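Local coordinates for uncharacterized protein Tfu_2867 (Thermobifida fusca, PDB 2QE6) that binds S-adenosylmethionine and is probably a methyltransferase, though its substrate is not known, at residues 241-247 / 262-268. The protein carries 1 engineered substitution. Sequence-based numbering, arbitrary orientation.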
loop_
_atom_site.group_PDB
_atom_site.type_symbol
_atom_site.label_atom_id
_atom_site.label_comp_id
_atom_site.label_asym_id
_atom_site.label_seq_id
_atom_site.Cartn_x
_atom_site.Cartn_y
_atom_site.Cartn_z
ATOM N N VAL A 241 12.821 0.984 -9.537
ATOM C CA VAL A 241 11.767 0.011 -9.323
ATOM C C VAL A 241 12.442 -1.366 -9.250
ATOM O O VAL A 241 13.023 -1.831 -10.221
ATOM C CB VAL A 241 10.687 0.087 -10.427
ATOM C CG1 VAL A 241 9.675 -1.003 -10.278
ATOM C CG2 VAL A 241 9.984 1.477 -10.382
ATOM N N VAL A 242 12.428 -1.969 -8.066
ATOM C CA VAL A 242 13.180 -3.213 -7.804
ATOM C C VAL A 242 12.349 -4.121 -6.922
ATOM O O VAL A 242 11.388 -3.658 -6.292
ATOM C CB VAL A 242 14.509 -2.930 -7.100
ATOM C CG1 VAL A 242 15.427 -2.095 -7.999
ATOM C CG2 VAL A 242 14.277 -2.247 -5.711
ATOM N N TYR A 243 12.688 -5.417 -6.886
ATOM C CA TYR A 243 11.999 -6.340 -5.997
ATOM C C TYR A 243 11.970 -5.722 -4.584
ATOM O O TYR A 243 12.887 -5.050 -4.165
ATOM C CB TYR A 243 12.665 -7.710 -6.002
ATOM C CG TYR A 243 12.488 -8.520 -7.279
ATOM C CD1 TYR A 243 11.222 -8.886 -7.729
ATOM C CD2 TYR A 243 13.580 -8.919 -8.027
ATOM C CE1 TYR A 243 11.049 -9.672 -8.894
ATOM C CE2 TYR A 243 13.416 -9.699 -9.185
ATOM C CZ TYR A 243 12.140 -10.070 -9.603
ATOM O OH TYR A 243 11.944 -10.837 -10.731
ATOM N N THR A 244 10.867 -5.891 -3.881
ATOM C CA THR A 244 10.663 -5.188 -2.625
ATOM C C THR A 244 11.837 -5.332 -1.612
ATOM O O THR A 244 12.200 -4.339 -0.981
ATOM C CB THR A 244 9.263 -5.560 -1.966
ATOM O OG1 THR A 244 9.137 -6.990 -1.842
ATOM C CG2 THR A 244 8.102 -5.030 -2.793
ATOM N N ALA A 245 12.440 -6.520 -1.475
ATOM C CA ALA A 245 13.515 -6.733 -0.500
ATOM C C ALA A 245 14.837 -5.991 -0.880
ATOM O O ALA A 245 15.726 -5.822 -0.040
ATOM C CB ALA A 245 13.783 -8.206 -0.343
ATOM N N LEU A 246 14.938 -5.599 -2.157
ATOM C CA LEU A 246 16.105 -4.920 -2.708
ATOM C C LEU A 246 16.004 -3.389 -2.594
ATOM O O LEU A 246 16.953 -2.674 -2.922
ATOM C CB LEU A 246 16.287 -5.325 -4.192
ATOM C CG LEU A 246 16.542 -6.799 -4.518
ATOM C CD1 LEU A 246 16.774 -7.029 -6.036
ATOM C CD2 LEU A 246 17.722 -7.357 -3.733
ATOM N N TRP A 247 14.871 -2.873 -2.119
ATOM C CA TRP A 247 14.705 -1.419 -2.043
ATOM C C TRP A 247 15.324 -0.889 -0.761
ATOM O O TRP A 247 14.760 -1.075 0.300
ATOM C CB TRP A 247 13.229 -0.981 -2.173
ATOM C CG TRP A 247 13.114 0.517 -2.445
ATOM C CD1 TRP A 247 13.027 1.105 -3.656
ATOM C CD2 TRP A 247 13.107 1.584 -1.479
ATOM N NE1 TRP A 247 12.967 2.468 -3.518
ATOM C CE2 TRP A 247 13.025 2.793 -2.194
ATOM C CE3 TRP A 247 13.194 1.634 -0.100
ATOM C CZ2 TRP A 247 13.017 4.030 -1.570
ATOM C CZ3 TRP A 247 13.188 2.877 0.526
ATOM C CH2 TRP A 247 13.091 4.047 -0.207
ATOM N N GLU A 262 10.328 -13.475 -2.446
ATOM C CA GLU A 262 11.007 -12.196 -2.653
ATOM C C GLU A 262 10.921 -11.709 -4.117
ATOM O O GLU A 262 11.404 -10.620 -4.438
ATOM C CB GLU A 262 12.458 -12.297 -2.174
ATOM C CG GLU A 262 12.559 -12.439 -0.658
ATOM C CD GLU A 262 13.975 -12.773 -0.192
ATOM O OE1 GLU A 262 14.608 -13.681 -0.770
ATOM O OE2 GLU A 262 14.456 -12.125 0.753
ATOM N N GLN A 263 10.310 -12.494 -4.999
ATOM C CA GLN A 263 10.173 -12.088 -6.416
ATOM C C GLN A 263 8.737 -11.877 -6.908
ATOM O O GLN A 263 8.477 -11.826 -8.129
ATOM C CB GLN A 263 10.859 -13.107 -7.302
ATOM C CG GLN A 263 12.368 -13.117 -7.091
ATOM C CD GLN A 263 12.970 -14.285 -7.744
ATOM O OE1 GLN A 263 13.506 -14.164 -8.812
ATOM N NE2 GLN A 263 12.832 -15.447 -7.136
ATOM N N LEU A 264 7.818 -11.717 -5.958
ATOM C CA LEU A 264 6.411 -11.510 -6.257
ATOM C C LEU A 264 6.046 -10.025 -6.438
ATOM O O LEU A 264 5.133 -9.718 -7.171
ATOM C CB LEU A 264 5.507 -12.164 -5.166
ATOM C CG LEU A 264 5.335 -13.691 -5.266
ATOM C CD1 LEU A 264 4.549 -14.208 -4.028
ATOM C CD2 LEU A 264 4.720 -14.127 -6.563
ATOM N N GLY A 265 6.751 -9.115 -5.763
ATOM C CA GLY A 265 6.461 -7.699 -5.870
ATOM C C GLY A 265 7.650 -6.783 -6.026
ATOM O O GLY A 265 8.791 -7.153 -5.668
HETATM N N MSE A 266 7.375 -5.582 -6.563
HETATM C CA MSE A 266 8.389 -4.517 -6.679
HETATM C C MSE A 266 7.941 -3.267 -5.977
HETATM O O MSE A 266 6.776 -3.073 -5.779
HETATM C CB MSE A 266 8.717 -4.193 -8.132
HETATM C CG MSE A 266 9.476 -5.303 -8.808
HETATM SE SE MSE A 266 10.500 -4.796 -10.305
HETATM C CE MSE A 266 11.398 -6.438 -10.668
ATOM N N ALA A 267 8.904 -2.430 -5.610
ATOM C CA ALA A 267 8.677 -1.163 -4.940
ATOM C C ALA A 267 9.399 -0.060 -5.739
ATOM O O ALA A 267 10.443 -0.310 -6.350
ATOM C CB ALA A 267 9.252 -1.200 -3.512
ATOM N N GLY A 268 8.853 1.159 -5.692
ATOM C CA GLY A 268 9.496 2.336 -6.259
ATOM C C GLY A 268 9.004 3.581 -5.540
ATOM O O GLY A 268 7.881 3.620 -5.074
HETATM O O HOH W 1 11.126 -8.838 -2.230
#
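The Tyr243 ring is clasped between Met266 and Gln263. Met266, present as selenomethionine, lays its methyl CE over the centre of one face, 3.7 Å from the ring centroid, a CH-pi contact; its SE stands farther off above that face in a Met-aromatic contact. On the opposite face Gln263 CG makes a second CH-pi contact nearer the rim, with the amide plane 80° from that of the ring. Tyr243 CG lies anti to its own carbonyl carbon (chi1 -71°), which carries the ring alongside 262-268, with Gly265 O at its edge; OH bonds to Thr200. Replacing this tyrosine by an alanine is likely to leave Met266 CE and Gln263 CG with no ring between them, and Thr200 OG1 without its phenol partner. Beyond the ring, Met266 SE packs on Val241 CG1 at 3.9 Å, and Thr244 CG2 touches Ala267 CB.

Backbone bonds join the strands antiparallel: Val242 N to Ala267 O at 3.1 Å and Ala267 N to Val242 O at 2.9 Å enclose a hydrogen-bonded pair. Thr244 N reaches Gly265 O at 3.0 Å, approaching from above the carbonyl plane as 244-246 turns into a 3-10 segment. One water then bridges the diverging chains, taking the N-H of Ala245, donating to Glu262 O and bonding Thr244 OG1.

Strand 235-243 lies at one edge of the seven-stranded sheet, and 265-271 pairs on its far side with 191-197. This antiparallel pair closes the 3-2-1-4-5-7-6 sheet of the Rossmann-like class I methyltransferase fold.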